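Local coordinates for protein beta-2-microglobulin (PDB 6LBE) that probably pairs, as the immunoglobulin-like light chain, with the MHC class I heavy chain and so supports peptide presentation in a bony fish, at residues B[20-25]-B[69-74]. Sequence-based numbering, arbitrary orientation.
Sequences KANVLI and VDFLPQ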
ATOM      1  N   LYS B  20      -8.490  -8.180  25.513  1.00 15.41           N
ATOM      2  CA  LYS B  20      -7.097  -8.358  25.121  1.00 16.36           C
ATOM      3  C   LYS B  20      -6.612  -7.137  24.342  1.00 16.64           C
ATOM      4  O   LYS B  20      -7.247  -6.725  23.368  1.00 19.20           O
ATOM      5  CB  LYS B  20      -6.933  -9.641  24.298  1.00 20.14           C
ATOM      6  CG  LYS B  20      -6.037 -10.716  24.945  1.00 34.15           C
ATOM      7  CD  LYS B  20      -6.778 -11.564  26.011  1.00 45.06           C
ATOM      8  CE  LYS B  20      -5.835 -12.069  27.131  1.00 41.04           C
ATOM      9  NZ  LYS B  20      -6.563 -12.826  28.208  1.00 34.51           N
ATOM     10  N   ALA B  21      -5.495  -6.555  24.775  1.00 17.25           N
ATOM     11  CA  ALA B  21      -4.939  -5.394  24.086  1.00 17.34           C
ATOM     12  C   ALA B  21      -4.591  -5.765  22.654  1.00 15.33           C
ATOM     13  O   ALA B  21      -4.086  -6.854  22.384  1.00 19.81           O
ATOM     14  CB  ALA B  21      -3.698  -4.858  24.813  1.00  8.92           C
ATOM     15  N   ASN B  22      -4.855  -4.839  21.739  1.00 15.68           N
ATOM     16  CA  ASN B  22      -4.898  -5.124  20.318  1.00 13.37           C
ATOM     17  C   ASN B  22      -4.658  -3.805  19.587  1.00 17.72           C
ATOM     18  O   ASN B  22      -4.449  -2.757  20.211  1.00 16.90           O
ATOM     19  CB  ASN B  22      -6.302  -5.639  19.979  1.00 15.24           C
ATOM     20  CG  ASN B  22      -6.352  -6.413  18.694  1.00 15.44           C
ATOM     21  OD1 ASN B  22      -5.619  -6.122  17.760  1.00 13.33           O
ATOM     22  ND2 ASN B  22      -7.238  -7.398  18.628  1.00 15.38           N
ATOM     23  N   VAL B  23      -4.699  -3.846  18.254  1.00 17.09           N
ATOM     24  CA  VAL B  23      -4.485  -2.650  17.446  1.00 14.32           C
ATOM     25  C   VAL B  23      -5.654  -2.490  16.480  1.00 16.86           C
ATOM     26  O   VAL B  23      -5.912  -3.379  15.659  1.00 15.35           O
ATOM     27  CB  VAL B  23      -3.158  -2.685  16.670  1.00 15.25           C
ATOM     28  CG1 VAL B  23      -3.047  -1.436  15.777  1.00 13.90           C
ATOM     29  CG2 VAL B  23      -1.986  -2.787  17.626  1.00 12.22           C
ATOM     30  N   LEU B  24      -6.355  -1.355  16.574  1.00 17.39           N
ATOM     31  CA  LEU B  24      -7.427  -1.008  15.646  1.00 15.50           C
ATOM     32  C   LEU B  24      -6.843  -0.379  14.382  1.00 11.58           C
ATOM     33  O   LEU B  24      -6.015   0.526  14.466  1.00 13.25           O
ATOM     34  CB  LEU B  24      -8.398  -0.040  16.324  1.00 14.00           C
ATOM     35  CG  LEU B  24      -9.655   0.319  15.536  1.00 14.68           C
ATOM     36  CD1 LEU B  24     -10.459  -0.976  15.206  1.00 14.20           C
ATOM     37  CD2 LEU B  24     -10.494   1.350  16.277  1.00 11.16           C
ATOM     38  N   ILE B  25      -7.275  -0.841  13.213  1.00 12.88           N
ATOM     39  CA  ILE B  25      -6.681  -0.427  11.941  1.00 12.24           C
ATOM     40  C   ILE B  25      -7.778  -0.056  10.943  1.00 11.82           C
ATOM     41  O   ILE B  25      -8.756  -0.795  10.783  1.00 13.54           O
ATOM     42  CB  ILE B  25      -5.784  -1.533  11.352  1.00 14.53           C
ATOM     43  CG1 ILE B  25      -4.612  -1.851  12.291  1.00 12.88           C
ATOM     44  CG2 ILE B  25      -5.312  -1.153   9.960  1.00 11.85           C
ATOM     45  CD1 ILE B  25      -3.982  -3.187  12.027  1.00 11.02           C
ATOM     46  N   VAL B  69      -4.291   2.523  15.879  1.00 12.18           N
ATOM     47  CA  VAL B  69      -4.202   3.012  17.244  1.00 13.85           C
ATOM     48  C   VAL B  69      -4.331   1.807  18.165  1.00 14.01           C
ATOM     49  O   VAL B  69      -5.004   0.829  17.837  1.00 12.58           O
ATOM     50  CB  VAL B  69      -5.295   4.078  17.509  1.00 11.45           C
ATOM     51  CG1 VAL B  69      -6.660   3.431  17.505  1.00 14.43           C
ATOM     52  CG2 VAL B  69      -5.062   4.766  18.804  1.00 11.32           C
ATOM     53  N   ASP B  70      -3.652   1.858  19.303  1.00 12.56           N
ATOM     54  CA  ASP B  70      -3.878   0.820  20.294  1.00 17.58           C
ATOM     55  C   ASP B  70      -5.314   0.895  20.819  1.00 18.41           C
ATOM     56  O   ASP B  70      -5.907   1.973  20.930  1.00 14.27           O
ATOM     57  CB  ASP B  70      -2.879   0.938  21.448  1.00 18.25           C
ATOM     58  CG  ASP B  70      -1.435   0.589  21.034  1.00 29.06           C
ATOM     59  OD1 ASP B  70      -1.214   0.130  19.888  1.00 23.31           O
ATOM     60  OD2 ASP B  70      -0.518   0.773  21.872  1.00 32.65           O
ATOM     61  N   PHE B  71      -5.890  -0.263  21.114  1.00 17.41           N
ATOM     62  CA  PHE B  71      -7.184  -0.280  21.773  1.00 15.34           C
ATOM     63  C   PHE B  71      -7.312  -1.584  22.547  1.00 18.58           C
ATOM     64  O   PHE B  71      -6.501  -2.508  22.409  1.00 15.95           O
ATOM     65  CB  PHE B  71      -8.337  -0.033  20.767  1.00 13.26           C
ATOM     66  CG  PHE B  71      -8.798  -1.253  19.998  1.00 14.47           C
ATOM     67  CD1 PHE B  71      -7.892  -2.126  19.396  1.00 20.20           C
ATOM     68  CD2 PHE B  71     -10.155  -1.493  19.825  1.00 14.62           C
ATOM     69  CE1 PHE B  71      -8.332  -3.248  18.659  1.00 16.38           C
ATOM     70  CE2 PHE B  71     -10.606  -2.600  19.091  1.00 18.42           C
ATOM     71  CZ  PHE B  71      -9.684  -3.479  18.507  1.00 18.01           C
ATOM     72  N   LEU B  72      -8.324  -1.633  23.407  1.00 18.64           N
ATOM     73  CA  LEU B  72      -8.583  -2.813  24.223  1.00 16.90           C
ATOM     74  C   LEU B  72     -10.077  -3.069  24.244  1.00 17.27           C
ATOM     75  O   LEU B  72     -10.803  -2.547  25.101  1.00 23.80           O
ATOM     76  CB  LEU B  72      -8.055  -2.636  25.645  1.00 21.15           C
ATOM     77  CG  LEU B  72      -7.854  -3.821  26.587  1.00 17.10           C
ATOM     78  CD1 LEU B  72      -6.790  -3.412  27.579  1.00 10.20           C
ATOM     79  CD2 LEU B  72      -9.158  -4.141  27.304  1.00 13.81           C
ATOM     80  N   PRO B  73     -10.598  -3.927  23.433  1.00 18.67           N
ATOM     81  CA  PRO B  73     -12.010  -3.952  23.034  1.00 22.51           C
ATOM     82  C   PRO B  73     -12.741  -4.643  24.180  1.00 21.85           C
ATOM     83  O   PRO B  73     -12.378  -5.743  24.598  1.00 23.42           O
ATOM     84  CB  PRO B  73     -12.088  -4.771  21.744  1.00 18.30           C
ATOM     85  CG  PRO B  73     -10.891  -5.666  21.832  1.00 19.00           C
ATOM     86  CD  PRO B  73      -9.808  -4.798  22.431  1.00 19.22           C
ATOM     87  N   GLN B  74     -13.793  -3.994  24.673  1.00 18.05           N
ATOM     88  CA  GLN B  74     -14.667  -4.590  25.662  1.00 21.18           C
ATOM     89  C   GLN B  74     -16.097  -4.598  25.140  1.00 23.38           C
ATOM     90  O   GLN B  74     -16.465  -3.754  24.312  1.00 17.74           O
ATOM     91  CB  GLN B  74     -14.611  -3.841  27.007  1.00 17.64           C
ATOM     92  CG  GLN B  74     -13.239  -3.885  27.668  1.00 18.64           C
ATOM     93  CD  GLN B  74     -12.867  -5.260  28.256  1.00 22.77           C
ATOM     94  OE1 GLN B  74     -13.537  -6.276  28.027  1.00 23.72           O
ATOM     95  NE2 GLN B  74     -11.789  -5.284  29.014  1.00 18.33           N
TER
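Phe-71 lies against the backbone of Asn-22 to Leu-24, its ring held from both sides. Leu-24 CB sits over one face, 3.8 Å from the ring centroid, a CH-pi contact, while CD of Pro-73, two residues further on, rests over the centre of the opposite face. With CG placed between the backbone N and the carbonyl carbon (chi1 83°), the ring leans toward the partner strand and brings CE1 to 3.4 Å from Asn-22 CB. The Asn-22 and Phe-71 side chains run side by side, amide and ring planes turned 50° apart. The buried amide is tied through ND2 to Asn-14 O, whereas the link from its OD1 to Val-23 N is modelled too short to be taken at face value. Here strands 22-29 and 63-71 run antiparallel as central neighbours in one sheet of the C1-set immunoglobulin sandwich. Two hydrogen-bonded pairs, Asn-22 with Phe-71 and Leu-24 with Val-69, flank the non-hydrogen-bonded pair Val-23 with Asp-70. The straightest of the four bonds, Phe-71 N to Asn-22 O (3.0 Å, 173° at the hydrogen), approaches from above the carbonyl plane. Leu-24 and Val-69 face Leu-40 of the other sheet, and Tyr-79 and Trp-95 meet the phenylalanine ring edge-to-face. The other face is sparser: Asp-70 is exposed, its OD1 3.8 Å from Val-23 CG2, and Val-23 also packs on an acidic side chain of the other protein's chain. Beyond the strand ends the pairing thins to exposed Ala-21 and Leu-72, whose CB and CD1 stand 4.4 Å apart.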